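Prolyl-tRNA synthetase (Giardia lamblia ATCC 50803, PDB 3IAL) probably catalyses the ATP-dependent attachment of L-proline to its cognate tRNA, and is captured here with prolyl-adenylate bound. Local coordinates at residues 451-456 with 512-517. Sequence-based numbering, arbitrary orientation.
Sequences ACIENK and MYCAKS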
loop_
_atom_site.group_PDB
_atom_site.type_symbol
_atom_site.label_atom_id
_atom_site.label_comp_id
_atom_site.label_asym_id
_atom_site.label_seq_id
_atom_site.Cartn_x
_atom_site.Cartn_y
_atom_site.Cartn_z
ATOM N N ALA B 451 28.832 -24.346 24.340
ATOM C CA ALA B 451 29.001 -25.434 23.366
ATOM C C ALA B 451 27.821 -25.493 22.399
ATOM O O ALA B 451 28.001 -25.808 21.221
ATOM C CB ALA B 451 29.179 -26.778 24.069
ATOM N N CYS B 452 26.624 -25.183 22.898
ATOM C CA CYS B 452 25.422 -25.158 22.068
ATOM C C CYS B 452 25.535 -24.062 21.014
ATOM O O CYS B 452 25.395 -24.318 19.816
ATOM C CB CYS B 452 24.177 -24.933 22.923
ATOM S SG CYS B 452 22.663 -24.691 21.967
ATOM N N ILE B 453 25.802 -22.848 21.479
ATOM C CA ILE B 453 25.989 -21.694 20.611
ATOM C C ILE B 453 27.042 -21.971 19.529
ATOM O O ILE B 453 26.791 -21.733 18.346
ATOM C CB ILE B 453 26.376 -20.437 21.430
ATOM C CG1 ILE B 453 25.192 -19.982 22.299
ATOM C CG2 ILE B 453 26.812 -19.297 20.516
ATOM C CD1 ILE B 453 23.868 -19.777 21.545
ATOM N N GLU B 454 28.195 -22.496 19.937
ATOM C CA GLU B 454 29.308 -22.729 19.016
ATOM C C GLU B 454 29.061 -23.888 18.037
ATOM O O GLU B 454 29.315 -23.748 16.841
ATOM C CB GLU B 454 30.609 -22.992 19.796
ATOM C CG GLU B 454 31.183 -21.770 20.495
ATOM C CD GLU B 454 32.499 -22.056 21.214
ATOM O OE1 GLU B 454 32.800 -23.235 21.488
ATOM O OE2 GLU B 454 33.231 -21.090 21.514
ATOM N N ASN B 455 28.578 -25.025 18.542
ATOM C CA ASN B 455 28.503 -26.250 17.731
ATOM C C ASN B 455 27.192 -26.435 16.996
ATOM O O ASN B 455 27.161 -27.046 15.929
ATOM C CB ASN B 455 28.749 -27.491 18.595
ATOM C CG ASN B 455 30.029 -27.403 19.391
ATOM O OD1 ASN B 455 30.979 -26.742 18.982
ATOM N ND2 ASN B 455 30.054 -28.060 20.544
ATOM N N LYS B 456 26.109 -25.923 17.569
ATOM C CA LYS B 456 24.771 -26.191 17.055
ATOM C C LYS B 456 24.076 -24.917 16.587
ATOM O O LYS B 456 23.428 -24.910 15.538
ATOM C CB LYS B 456 23.947 -26.874 18.145
ATOM C CG LYS B 456 22.569 -27.331 17.733
ATOM C CD LYS B 456 21.915 -28.073 18.889
ATOM C CE LYS B 456 20.453 -28.384 18.621
ATOM N NZ LYS B 456 19.835 -29.097 19.777
ATOM N N MET B 512 15.650 -18.526 30.771
ATOM C CA MET B 512 16.147 -17.556 29.814
ATOM C C MET B 512 16.501 -18.272 28.524
ATOM O O MET B 512 16.744 -19.488 28.519
ATOM C CB MET B 512 17.367 -16.805 30.356
ATOM C CG MET B 512 17.022 -15.699 31.329
ATOM S SD MET B 512 15.967 -14.434 30.587
ATOM C CE MET B 512 15.997 -13.182 31.864
ATOM N N TYR B 513 16.498 -17.500 27.437
ATOM C CA TYR B 513 16.930 -17.953 26.129
ATOM C C TYR B 513 18.077 -17.086 25.645
ATOM O O TYR B 513 17.971 -15.851 25.604
ATOM C CB TYR B 513 15.796 -17.864 25.116
ATOM C CG TYR B 513 14.672 -18.844 25.335
ATOM C CD1 TYR B 513 14.558 -19.981 24.553
ATOM C CD2 TYR B 513 13.706 -18.613 26.303
ATOM C CE1 TYR B 513 13.518 -20.873 24.733
ATOM C CE2 TYR B 513 12.662 -19.498 26.496
ATOM C CZ TYR B 513 12.566 -20.622 25.701
ATOM O OH TYR B 513 11.536 -21.512 25.888
ATOM N N CYS B 514 19.160 -17.749 25.249
ATOM C CA CYS B 514 20.362 -17.083 24.792
ATOM C C CYS B 514 20.579 -17.465 23.330
ATOM O O CYS B 514 20.272 -18.592 22.934
ATOM C CB CYS B 514 21.545 -17.534 25.663
ATOM S SG CYS B 514 23.150 -17.365 24.932
ATOM N N ALA B 515 21.117 -16.534 22.545
ATOM C CA ALA B 515 21.394 -16.776 21.127
ATOM C C ALA B 515 22.285 -15.703 20.505
ATOM O O ALA B 515 22.363 -14.576 20.997
ATOM C CB ALA B 515 20.094 -16.863 20.334
ATOM N N LYS B 516 22.954 -16.083 19.418
ATOM C CA LYS B 516 23.594 -15.138 18.518
ATOM C C LYS B 516 22.511 -14.455 17.708
ATOM O O LYS B 516 21.618 -15.113 17.175
ATOM C CB LYS B 516 24.527 -15.846 17.538
ATOM C CG LYS B 516 25.906 -16.149 18.054
ATOM C CD LYS B 516 26.859 -16.298 16.878
ATOM C CE LYS B 516 28.269 -16.619 17.309
ATOM N NZ LYS B 516 29.249 -16.179 16.266
ATOM N N SER B 517 22.611 -13.140 17.589
ATOM C CA SER B 517 21.596 -12.340 16.933
ATOM C C SER B 517 22.142 -11.757 15.646
ATOM O O SER B 517 23.351 -11.589 15.508
ATOM C CB SER B 517 21.184 -11.203 17.865
ATOM O OG SER B 517 20.165 -10.403 17.293
#
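C514 O, on a residue whose backbone hydrogen-bonds with A460, is met by the methyl I453 CD1 at 4.0 Å, without a hydrogen bond. This is helix-on-sheet packing in the C-terminal region of prolyl-tRNA synthetase: helix 446-455 lies against strand 510-515, which pairs antiparallel with both 459-464 and 485-489. No hydrogen bond crosses the interface, and I453 supplies 83 of the 149 Å² buried by the two segments together. The isoleucine bridges the 6.8 Å between I453 CA and A515 CA. Its CG1 lies anti to the carbonyl carbon and its CG2 anti to the backbone N (chi1 -68°), which sends CD1 to C514 and A515 and CG2 to K516. The longer branch brings I453 CD1 to 3.9 Å from A515 CA; the methyl of A515 points away, so this touch is on backbone. The same I453 CD1 makes an apolar contact with C514 SG at 4.2 Å. A484, in a loop, touches the side chains of both I453 and C514. Farther along the segment, K516 runs extended beyond CG and slants across the isoleucine, the approach resting on I453 CG2 and K516 CG, 4.1 Å apart.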